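Local atomic coordinates of methyltransferase (Streptomyces avermitilis, PDB entry 3GIW), a protein that is probably an S-adenosyl-methionine-dependent methyltransferase of Rossmann-like fold, able to bind S-adenosyl-homocysteine, whose substrate is unknown. Residues 33-38 with 118-123; 63-68 with 165-170; 82-87 with 93-98. All coordinates share one frame; numbering follows the deposited sequence. Where two conformers were deposited one is given.

Interaction 1. Residues 33-38 with 118-123; sequences GGKDYY and LTLSQG
Asp36 and Leu120 bring a loop without regular structure and the break between two short helices together with their CA atoms still 9.0 Å apart, so side chains alone bridge the space. The two side chains arrive from opposite directions. The forked end of Leu120 meets the carboxylate of Asp36: CD1 lies 3.6 Å from Asp36 CG, and CD2 is 3.7 Å from Asp36 OD1. Each side chain has CG beside its own backbone N and anti to the carbonyl carbon (chi1 -68° for Asp36, -64° for Leu120), which sends both groups into the gap. Lys35 completes the patch. Its chain bends at chi2 and then runs out extended, so that NZ reaches Asp36 OD1 at 2.8 Å in a salt bridge on the syn side of the carboxylate, 18° out of its plane. The same ammonium nitrogen only grazes Leu120 CD2, at 4.2 Å. An alanine in place of Asp36 would probably leave the Lys35 ammonium without its carboxylate mate and Leu120 without most of its cover from this loop. The backbone N of Asp36 is hydrogen-bonded to the Asp29 carboxylate, and the side chain of Asp36 also touches Ile89. Asp36 is the centre of an inverse gamma turn in the loop linking helices 24-31 and 39-51, and the contact sets this surface loop against the junction of helices 115-119 and 122-125 in the Rossmann-like methyltransferase fold.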
loop_
_atom_site.group_PDB
_atom_site.type_symbol
_atom_site.label_atom_id
_atom_site.label_comp_id
_atom_site.label_asym_id
_atom_site.label_seq_id
_atom_site.Cartn_x
_atom_site.Cartn_y
_atom_site.Cartn_z
ATOM N N GLY A 33 15.051 -4.850 -4.085
ATOM C CA GLY A 33 16.484 -4.550 -3.912
ATOM C C GLY A 33 16.903 -4.056 -2.541
ATOM O O GLY A 33 18.022 -3.552 -2.391
ATOM N N GLY A 34 16.022 -4.145 -1.552
ATOM C CA GLY A 34 16.374 -3.753 -0.185
ATOM C C GLY A 34 17.125 -4.851 0.535
ATOM O O GLY A 34 17.462 -5.908 -0.037
ATOM N N LYS A 35 17.429 -4.605 1.812
ATOM C CA LYS A 35 18.213 -5.554 2.623
ATOM C C LYS A 35 17.446 -6.180 3.807
ATOM O O LYS A 35 17.999 -7.028 4.537
ATOM C CB LYS A 35 19.521 -4.901 3.122
ATOM C CG LYS A 35 19.421 -3.565 3.752
ATOM C CD LYS A 35 18.987 -3.646 5.196
ATOM C CE LYS A 35 19.097 -2.278 5.919
ATOM N NZ LYS A 35 18.445 -2.308 7.263
ATOM N N ASP A 36 16.203 -5.761 4.018
ATOM C CA ASP A 36 15.471 -6.113 5.232
ATOM C C ASP A 36 14.670 -7.426 5.047
ATOM O O ASP A 36 13.425 -7.434 4.978
ATOM C CB ASP A 36 14.629 -4.919 5.733
ATOM C CG ASP A 36 15.511 -3.778 6.228
ATOM O OD1 ASP A 36 16.251 -4.064 7.200
ATOM O OD2 ASP A 36 15.524 -2.674 5.631
ATOM N N TYR A 37 15.402 -8.535 4.932
ATOM C CA TYR A 37 14.808 -9.831 4.632
ATOM C C TYR A 37 15.751 -10.916 5.186
ATOM O O TYR A 37 16.921 -10.636 5.448
ATOM C CB TYR A 37 14.581 -9.986 3.090
ATOM C CG TYR A 37 15.862 -10.101 2.285
ATOM C CD1 TYR A 37 16.489 -11.334 2.121
ATOM C CD2 TYR A 37 16.484 -8.971 1.747
ATOM C CE1 TYR A 37 17.679 -11.464 1.424
ATOM C CE2 TYR A 37 17.689 -9.091 1.079
ATOM C CZ TYR A 37 18.276 -10.350 0.896
ATOM O OH TYR A 37 19.491 -10.449 0.233
ATOM N N TYR A 38 15.242 -12.146 5.256
ATOM C CA TYR A 38 15.965 -13.300 5.758
ATOM C C TYR A 38 15.949 -14.404 4.700
ATOM O O TYR A 38 15.225 -14.304 3.706
ATOM C CB TYR A 38 15.317 -13.750 7.077
ATOM C CG TYR A 38 15.482 -12.694 8.150
ATOM C CD1 TYR A 38 16.694 -12.525 8.793
ATOM C CD2 TYR A 38 14.448 -11.830 8.486
ATOM C CE1 TYR A 38 16.873 -11.534 9.750
ATOM C CE2 TYR A 38 14.620 -10.843 9.446
ATOM C CZ TYR A 38 15.828 -10.713 10.083
ATOM O OH TYR A 38 16.034 -9.731 11.041
ATOM N N LEU A 118 8.443 -2.190 13.131
ATOM C CA LEU A 118 8.729 -1.478 14.376
ATOM C C LEU A 118 10.258 -1.314 14.568
ATOM O O LEU A 118 10.709 -0.242 14.910
ATOM C CB LEU A 118 8.110 -2.202 15.576
ATOM C CG LEU A 118 8.322 -1.485 16.926
ATOM C CD1 LEU A 118 7.730 -0.065 16.954
ATOM C CD2 LEU A 118 7.777 -2.354 18.067
ATOM N N THR A 119 11.029 -2.369 14.301
ATOM C CA THR A 119 12.494 -2.261 14.468
ATOM C C THR A 119 13.150 -1.245 13.545
ATOM O O THR A 119 14.262 -0.772 13.841
ATOM C CB THR A 119 13.222 -3.616 14.294
ATOM O OG1 THR A 119 13.306 -3.991 12.912
ATOM C CG2 THR A 119 12.532 -4.717 15.130
ATOM N N LEU A 120 12.481 -0.938 12.435
ATOM C CA LEU A 120 12.957 -0.023 11.400
ATOM C C LEU A 120 12.237 1.327 11.457
ATOM O O LEU A 120 12.335 2.126 10.531
ATOM C CB LEU A 120 12.784 -0.673 10.021
ATOM C CG LEU A 120 13.620 -1.931 9.827
ATOM C CD1 LEU A 120 13.118 -2.763 8.651
ATOM C CD2 LEU A 120 15.052 -1.536 9.601
ATOM N N SER A 121 11.524 1.594 12.543
ATOM C CA SER A 121 10.619 2.742 12.555
ATOM C C SER A 121 11.316 4.110 12.711
ATOM O O SER A 121 10.696 5.105 12.449
ATOM C CB SER A 121 9.483 2.568 13.570
ATOM O OG SER A 121 9.975 2.467 14.864
ATOM N N GLN A 122 12.602 4.178 13.094
ATOM C CA GLN A 122 13.257 5.507 13.164
ATOM C C GLN A 122 13.128 6.350 11.861
ATOM O O GLN A 122 12.876 7.566 11.927
ATOM C CB GLN A 122 14.744 5.363 13.556
ATOM C CG GLN A 122 15.435 6.685 13.823
ATOM C CD GLN A 122 15.930 7.411 12.570
ATOM O OE1 GLN A 122 16.181 6.819 11.523
ATOM N NE2 GLN A 122 16.111 8.726 12.714
ATOM N N GLY A 123 13.345 5.732 10.709
ATOM C CA GLY A 123 13.213 6.452 9.428
ATOM C C GLY A 123 11.819 6.976 9.133
ATOM O O GLY A 123 11.661 8.016 8.495
#

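Interaction 2. Residues 63-68 with 165-170; sequences RDWMNR and TVIAIV
Ile167 of strand 163-167 reaches across to Trp65 and Met66 on helix 55-75, and its side chain is the hub of the contact. CB leaves the backbone toward the helix, and there the chain forks. The longer branch has CG1 beside the backbone N (chi1 -62°) and continues extended through chi2 (176°), which carries the terminal methyl straight out to the helix. The first atom of that branch, CG1, lies in the plane of the indole at its edge, 3.9 Å from Trp65 CZ3. One bond further, CD1 sits between two helix residues: 3.8 Å from Trp65 CZ3, which it approaches obliquely, and 3.7 Å from Met66 CG. Met66 CB is a looser neighbour, 4.1 Å from Ile167 CD1.

Met66, present as selenomethionine, crosses Ile167 at about a right angle. Its CB and CG provide the touch; beyond them the chain bends at chi2 (-87°) and again at chi3, leading the selenium away from the strand. Arg63, on the same helix, is an S-adenosyl-homocysteine-binding residue, and so is Asn62, which touches Ile167 as well.

The contact is thus an apolar junction between helix and sheet. The Trp65 ring also meets that of Trp252, their planes at a steep angle, Ile167 touches Ser199 of strand 195-201, and strand 163-167 is flanked in the sheet by strands 81-85 and 195-201, with helix 55-75 packed against it.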
loop_
_atom_site.group_PDB
_atom_site.type_symbol
_atom_site.label_atom_id
_atom_site.label_comp_id
_atom_site.label_asym_id
_atom_site.label_seq_id
_atom_site.Cartn_x
_atom_site.Cartn_y
_atom_site.Cartn_z
ATOM N N ARG A 63 5.519 0.339 -6.256
ATOM C CA ARG A 63 6.196 1.374 -5.475
ATOM C C ARG A 63 6.186 2.693 -6.226
ATOM O O ARG A 63 5.917 3.772 -5.623
ATOM C CB ARG A 63 7.603 0.949 -5.057
ATOM C CG ARG A 63 8.203 1.889 -3.974
ATOM C CD ARG A 63 7.577 1.713 -2.597
ATOM N NE ARG A 63 8.055 2.731 -1.647
ATOM C CZ ARG A 63 7.799 2.705 -0.337
ATOM N NH1 ARG A 63 7.089 1.704 0.189
ATOM N NH2 ARG A 63 8.257 3.686 0.447
ATOM N N ASP A 64 6.483 2.689 -7.524
ATOM C CA ASP A 64 6.498 3.907 -8.330
ATOM C C ASP A 64 5.102 4.568 -8.351
ATOM O O ASP A 64 4.977 5.795 -8.274
ATOM C CB ASP A 64 6.937 3.599 -9.774
ATOM C CG ASP A 64 8.423 3.251 -9.904
ATOM O OD1 ASP A 64 9.209 3.532 -8.990
ATOM O OD2 ASP A 64 8.790 2.674 -10.953
ATOM N N TRP A 65 4.061 3.735 -8.426
ATOM C CA TRP A 65 2.681 4.190 -8.401
ATOM C C TRP A 65 2.402 4.914 -7.073
ATOM O O TRP A 65 1.798 5.993 -7.086
ATOM C CB TRP A 65 1.679 3.021 -8.631
ATOM C CG TRP A 65 0.253 3.520 -8.578
ATOM C CD1 TRP A 65 -0.434 4.083 -9.582
ATOM C CD2 TRP A 65 -0.598 3.562 -7.423
ATOM N NE1 TRP A 65 -1.680 4.484 -9.141
ATOM C CE2 TRP A 65 -1.789 4.184 -7.813
ATOM C CE3 TRP A 65 -0.460 3.137 -6.098
ATOM C CZ2 TRP A 65 -2.839 4.401 -6.916
ATOM C CZ3 TRP A 65 -1.493 3.394 -5.227
ATOM C CH2 TRP A 65 -2.664 3.981 -5.644
HETATM N N MSE A 66 2.818 4.334 -5.954
HETATM C CA MSE A 66 2.623 5.014 -4.668
HETATM C C MSE A 66 3.217 6.414 -4.739
HETATM O O MSE A 66 2.606 7.376 -4.299
HETATM C CB MSE A 66 3.278 4.230 -3.512
HETATM C CG MSE A 66 3.117 4.914 -2.143
HETATM SE SE MSE A 66 4.486 6.246 -1.679
HETATM C CE MSE A 66 5.769 5.094 -0.906
ATOM N N ASN A 67 4.429 6.514 -5.269
ATOM C CA ASN A 67 5.104 7.796 -5.358
ATOM C C ASN A 67 4.251 8.803 -6.157
ATOM O O ASN A 67 4.073 9.949 -5.733
ATOM C CB ASN A 67 6.491 7.688 -6.017
ATOM C CG ASN A 67 7.504 6.864 -5.224
ATOM O OD1 ASN A 67 7.309 6.503 -4.075
ATOM N ND2 ASN A 67 8.634 6.627 -5.855
ATOM N N ARG A 68 3.720 8.408 -7.314
ATOM C CA ARG A 68 2.924 9.308 -8.137
ATOM C C ARG A 68 1.575 9.633 -7.465
ATOM O O ARG A 68 1.121 10.778 -7.539
ATOM C CB ARG A 68 2.708 8.726 -9.540
ATOM C CG ARG A 68 3.982 8.479 -10.285
ATOM C CD ARG A 68 3.766 8.268 -11.762
ATOM N NE ARG A 68 2.803 7.232 -12.126
ATOM C CZ ARG A 68 3.018 5.921 -12.033
ATOM N NH1 ARG A 68 4.172 5.444 -11.595
ATOM N NH2 ARG A 68 2.047 5.065 -12.337
ATOM N N THR A 165 -4.342 5.680 2.656
ATOM C CA THR A 165 -3.581 4.876 1.683
ATOM C C THR A 165 -3.529 3.407 2.108
ATOM O O THR A 165 -3.058 3.091 3.217
ATOM C CB THR A 165 -2.178 5.493 1.396
ATOM O OG1 THR A 165 -1.440 5.624 2.592
ATOM C CG2 THR A 165 -2.323 6.913 0.841
ATOM N N VAL A 166 -4.031 2.516 1.258
ATOM C CA VAL A 166 -4.106 1.066 1.533
ATOM C C VAL A 166 -3.462 0.401 0.294
ATOM O O VAL A 166 -4.168 0.018 -0.638
ATOM C CB VAL A 166 -5.554 0.574 1.781
ATOM C CG1 VAL A 166 -5.535 -0.870 2.219
ATOM C CG2 VAL A 166 -6.240 1.452 2.876
ATOM N N ILE A 167 -2.128 0.345 0.306
ATOM C CA ILE A 167 -1.322 0.014 -0.866
ATOM C C ILE A 167 -0.585 -1.312 -0.669
ATOM O O ILE A 167 0.081 -1.551 0.335
ATOM C CB ILE A 167 -0.351 1.173 -1.142
ATOM C CG1 ILE A 167 -1.164 2.449 -1.448
ATOM C CG2 ILE A 167 0.596 0.785 -2.305
ATOM C CD1 ILE A 167 -0.381 3.741 -1.647
ATOM N N ALA A 168 -0.798 -2.223 -1.622
ATOM C CA ALA A 168 -0.091 -3.506 -1.638
ATOM C C ALA A 168 -0.362 -4.326 -0.370
ATOM O O ALA A 168 0.533 -4.981 0.181
ATOM C CB ALA A 168 1.437 -3.294 -1.882
ATOM N N ILE A 169 -1.607 -4.284 0.117
ATOM C CA ILE A 169 -1.989 -5.021 1.336
ATOM C C ILE A 169 -3.322 -5.781 1.242
ATOM O O ILE A 169 -3.475 -6.866 1.811
ATOM C CB ILE A 169 -2.036 -4.075 2.575
ATOM C CG1 ILE A 169 -2.563 -4.839 3.803
ATOM C CG2 ILE A 169 -2.905 -2.876 2.318
ATOM C CD1 ILE A 169 -2.253 -4.174 5.117
ATOM N N VAL A 170 -4.299 -5.239 0.525
ATOM C CA VAL A 170 -5.642 -5.735 0.639
ATOM C C VAL A 170 -5.828 -7.177 0.124
ATOM O O VAL A 170 -6.750 -7.928 0.559
ATOM C CB VAL A 170 -6.650 -4.720 0.008
ATOM C CG1 VAL A 170 -6.797 -4.923 -1.501
ATOM C CG2 VAL A 170 -7.992 -4.844 0.737
#

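Interaction 3. Residues 82-87 with 93-98; sequences FLDIGT and PNLHEI
Leu95, in the first turn of helix 95-102, packs onto Phe82 and Asp84 of strand 81-85, joining the first two elements of a beta-alpha-beta unit that continues into strand 107-112. Phe82 and Asp84, two positions apart, both point from the strand toward the helix, and the leucine fork spans them with one methyl for each. CG of Leu95 stands anti to its backbone N (chi1 -168°), which carries the fork across to the sheet. CD2 meets the root of the phenylalanine, 3.8 Å from Phe82 CG and 3.9 Å from Phe82 CB, and comes to the ring obliquely. CD1 rests against the carboxylate of Asp84, 4.0 Å from OD1, as the two side chains slide past each other in opposite directions.

This buried carboxylate also has polar partners. Its OD1 is hydrogen-bonded to Thr165 OG1 of the adjacent strand, so both carboxylate oxygens are engaged once Thr87 is counted. Gly86, with positive phi, turns the chain between Asp84 and Thr87 in the loop that follows the strand.

At the start of the helix, Asn94 holds the N-cap position, and its backbone N gives a bond of 2.9 Å to Glu97 OE1. Thr87 OG1, which also contacts Val111 N through a hydrogen bond, donates to Asp84 OD2 at 2.9 Å, coming from above the carboxylate plane, 43° out of it.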
loop_
_atom_site.group_PDB
_atom_site.type_symbol
_atom_site.label_atom_id
_atom_site.label_comp_id
_atom_site.label_asym_id
_atom_site.label_seq_id
_atom_site.Cartn_x
_atom_site.Cartn_y
_atom_site.Cartn_z
ATOM N N PHE A 82 -2.042 12.102 6.074
ATOM C CA PHE A 82 -2.082 10.768 5.478
ATOM C C PHE A 82 -2.115 9.706 6.572
ATOM O O PHE A 82 -1.380 9.813 7.568
ATOM C CB PHE A 82 -0.820 10.545 4.603
ATOM C CG PHE A 82 -0.702 11.502 3.463
ATOM C CD1 PHE A 82 -0.295 12.826 3.681
ATOM C CD2 PHE A 82 -1.045 11.112 2.175
ATOM C CE1 PHE A 82 -0.213 13.754 2.624
ATOM C CE2 PHE A 82 -0.979 12.045 1.134
ATOM C CZ PHE A 82 -0.558 13.333 1.357
ATOM N N LEU A 83 -2.929 8.675 6.352
ATOM C CA LEU A 83 -3.009 7.486 7.162
ATOM C C LEU A 83 -2.696 6.283 6.257
ATOM O O LEU A 83 -3.499 5.924 5.405
ATOM C CB LEU A 83 -4.399 7.356 7.784
ATOM C CG LEU A 83 -4.637 6.127 8.658
ATOM C CD1 LEU A 83 -3.576 5.885 9.727
ATOM C CD2 LEU A 83 -6.046 6.176 9.320
ATOM N N ASP A 84 -1.526 5.677 6.478
ATOM C CA ASP A 84 -1.006 4.624 5.610
ATOM C C ASP A 84 -1.125 3.280 6.299
ATOM O O ASP A 84 -0.489 3.018 7.342
ATOM C CB ASP A 84 0.456 4.906 5.301
ATOM C CG ASP A 84 1.053 3.957 4.252
ATOM O OD1 ASP A 84 0.400 3.670 3.226
ATOM O OD2 ASP A 84 2.234 3.538 4.439
ATOM N N ILE A 85 -1.957 2.405 5.741
ATOM C CA ILE A 85 -2.293 1.127 6.342
ATOM C C ILE A 85 -1.522 0.020 5.618
ATOM O O ILE A 85 -1.731 -0.199 4.429
ATOM C CB ILE A 85 -3.822 0.834 6.251
ATOM C CG1 ILE A 85 -4.620 2.008 6.821
ATOM C CG2 ILE A 85 -4.157 -0.537 6.909
ATOM C CD1 ILE A 85 -4.373 2.295 8.240
ATOM N N GLY A 86 -0.627 -0.667 6.316
ATOM C CA GLY A 86 0.237 -1.669 5.672
ATOM C C GLY A 86 1.478 -1.041 5.049
ATOM O O GLY A 86 1.788 -1.233 3.879
ATOM N N THR A 87 2.200 -0.269 5.854
ATOM C CA THR A 87 3.346 0.508 5.395
ATOM C C THR A 87 4.499 -0.338 4.782
ATOM O O THR A 87 5.140 0.082 3.784
ATOM C CB THR A 87 3.880 1.352 6.558
ATOM O OG1 THR A 87 2.849 2.280 6.938
ATOM C CG2 THR A 87 5.213 2.122 6.170
ATOM N N PRO A 93 12.111 7.085 -1.560
ATOM C CA PRO A 93 11.500 7.970 -0.575
ATOM C C PRO A 93 10.272 7.363 0.093
ATOM O O PRO A 93 9.436 6.722 -0.557
ATOM C CB PRO A 93 11.103 9.184 -1.418
ATOM C CG PRO A 93 10.761 8.597 -2.714
ATOM C CD PRO A 93 11.724 7.471 -2.928
ATOM N N ASN A 94 10.156 7.587 1.391
ATOM C CA ASN A 94 8.960 7.141 2.097
ATOM C C ASN A 94 7.840 8.140 1.843
ATOM O O ASN A 94 8.080 9.280 1.405
ATOM C CB ASN A 94 9.224 7.038 3.593
ATOM C CG ASN A 94 10.085 5.857 3.950
ATOM O OD1 ASN A 94 9.668 4.715 3.777
ATOM N ND2 ASN A 94 11.285 6.129 4.464
ATOM N N LEU A 95 6.622 7.690 2.115
ATOM C CA LEU A 95 5.419 8.487 1.872
ATOM C C LEU A 95 5.572 9.890 2.468
ATOM O O LEU A 95 5.303 10.902 1.799
ATOM C CB LEU A 95 4.196 7.769 2.466
ATOM C CG LEU A 95 2.840 8.328 2.053
ATOM C CD1 LEU A 95 1.747 7.278 2.114
ATOM C CD2 LEU A 95 2.475 9.482 2.887
ATOM N N HIS A 96 5.978 9.984 3.734
ATOM C CA HIS A 96 6.100 11.313 4.360
ATOM C C HIS A 96 7.151 12.228 3.747
ATOM O O HIS A 96 7.037 13.456 3.847
ATOM C CB HIS A 96 6.273 11.241 5.905
ATOM C CG HIS A 96 7.665 10.982 6.369
ATOM N ND1 HIS A 96 8.205 9.712 6.410
ATOM C CD2 HIS A 96 8.615 11.824 6.843
ATOM C CE1 HIS A 96 9.444 9.794 6.882
ATOM N NE2 HIS A 96 9.720 11.062 7.138
ATOM N N GLU A 97 8.189 11.628 3.184
ATOM C CA GLU A 97 9.270 12.407 2.578
ATOM C C GLU A 97 8.737 13.070 1.304
ATOM O O GLU A 97 9.060 14.236 1.025
ATOM C CB GLU A 97 10.482 11.499 2.331
ATOM C CG GLU A 97 11.076 11.011 3.644
ATOM C CD GLU A 97 11.999 9.789 3.518
ATOM O OE1 GLU A 97 12.223 9.262 2.439
ATOM O OE2 GLU A 97 12.487 9.332 4.570
ATOM N N ILE A 98 7.889 12.356 0.569
ATOM C CA ILE A 98 7.241 12.931 -0.622
ATOM C C ILE A 98 6.288 14.061 -0.199
ATOM O O ILE A 98 6.358 15.180 -0.731
ATOM C CB ILE A 98 6.504 11.857 -1.433
ATOM C CG1 ILE A 98 7.494 10.869 -2.035
ATOM C CG2 ILE A 98 5.640 12.507 -2.547
ATOM C CD1 ILE A 98 6.807 9.613 -2.551
#

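Overall arrangement
Interactions 2 and 3 are neighbours, their centres about 9 Å apart, and share the central sheet: strands 163-167 and 81-85 run side by side, joined by backbone bonds. Interaction 1 lies at the surface, about 15 Å from the centre of interaction 3 and 18 Å from that of interaction 2; it touches interaction 3 where Gly123 packs on His96. Along the chain, 82-87 and 93-98 fall between the segments of both other contacts, while interactions 1 and 2 alternate. Residues far apart in sequence thus come together in one Rossmann-like domain, around a core whose helix 55-75 carries cofactor-product-binding Asn62 and Arg63.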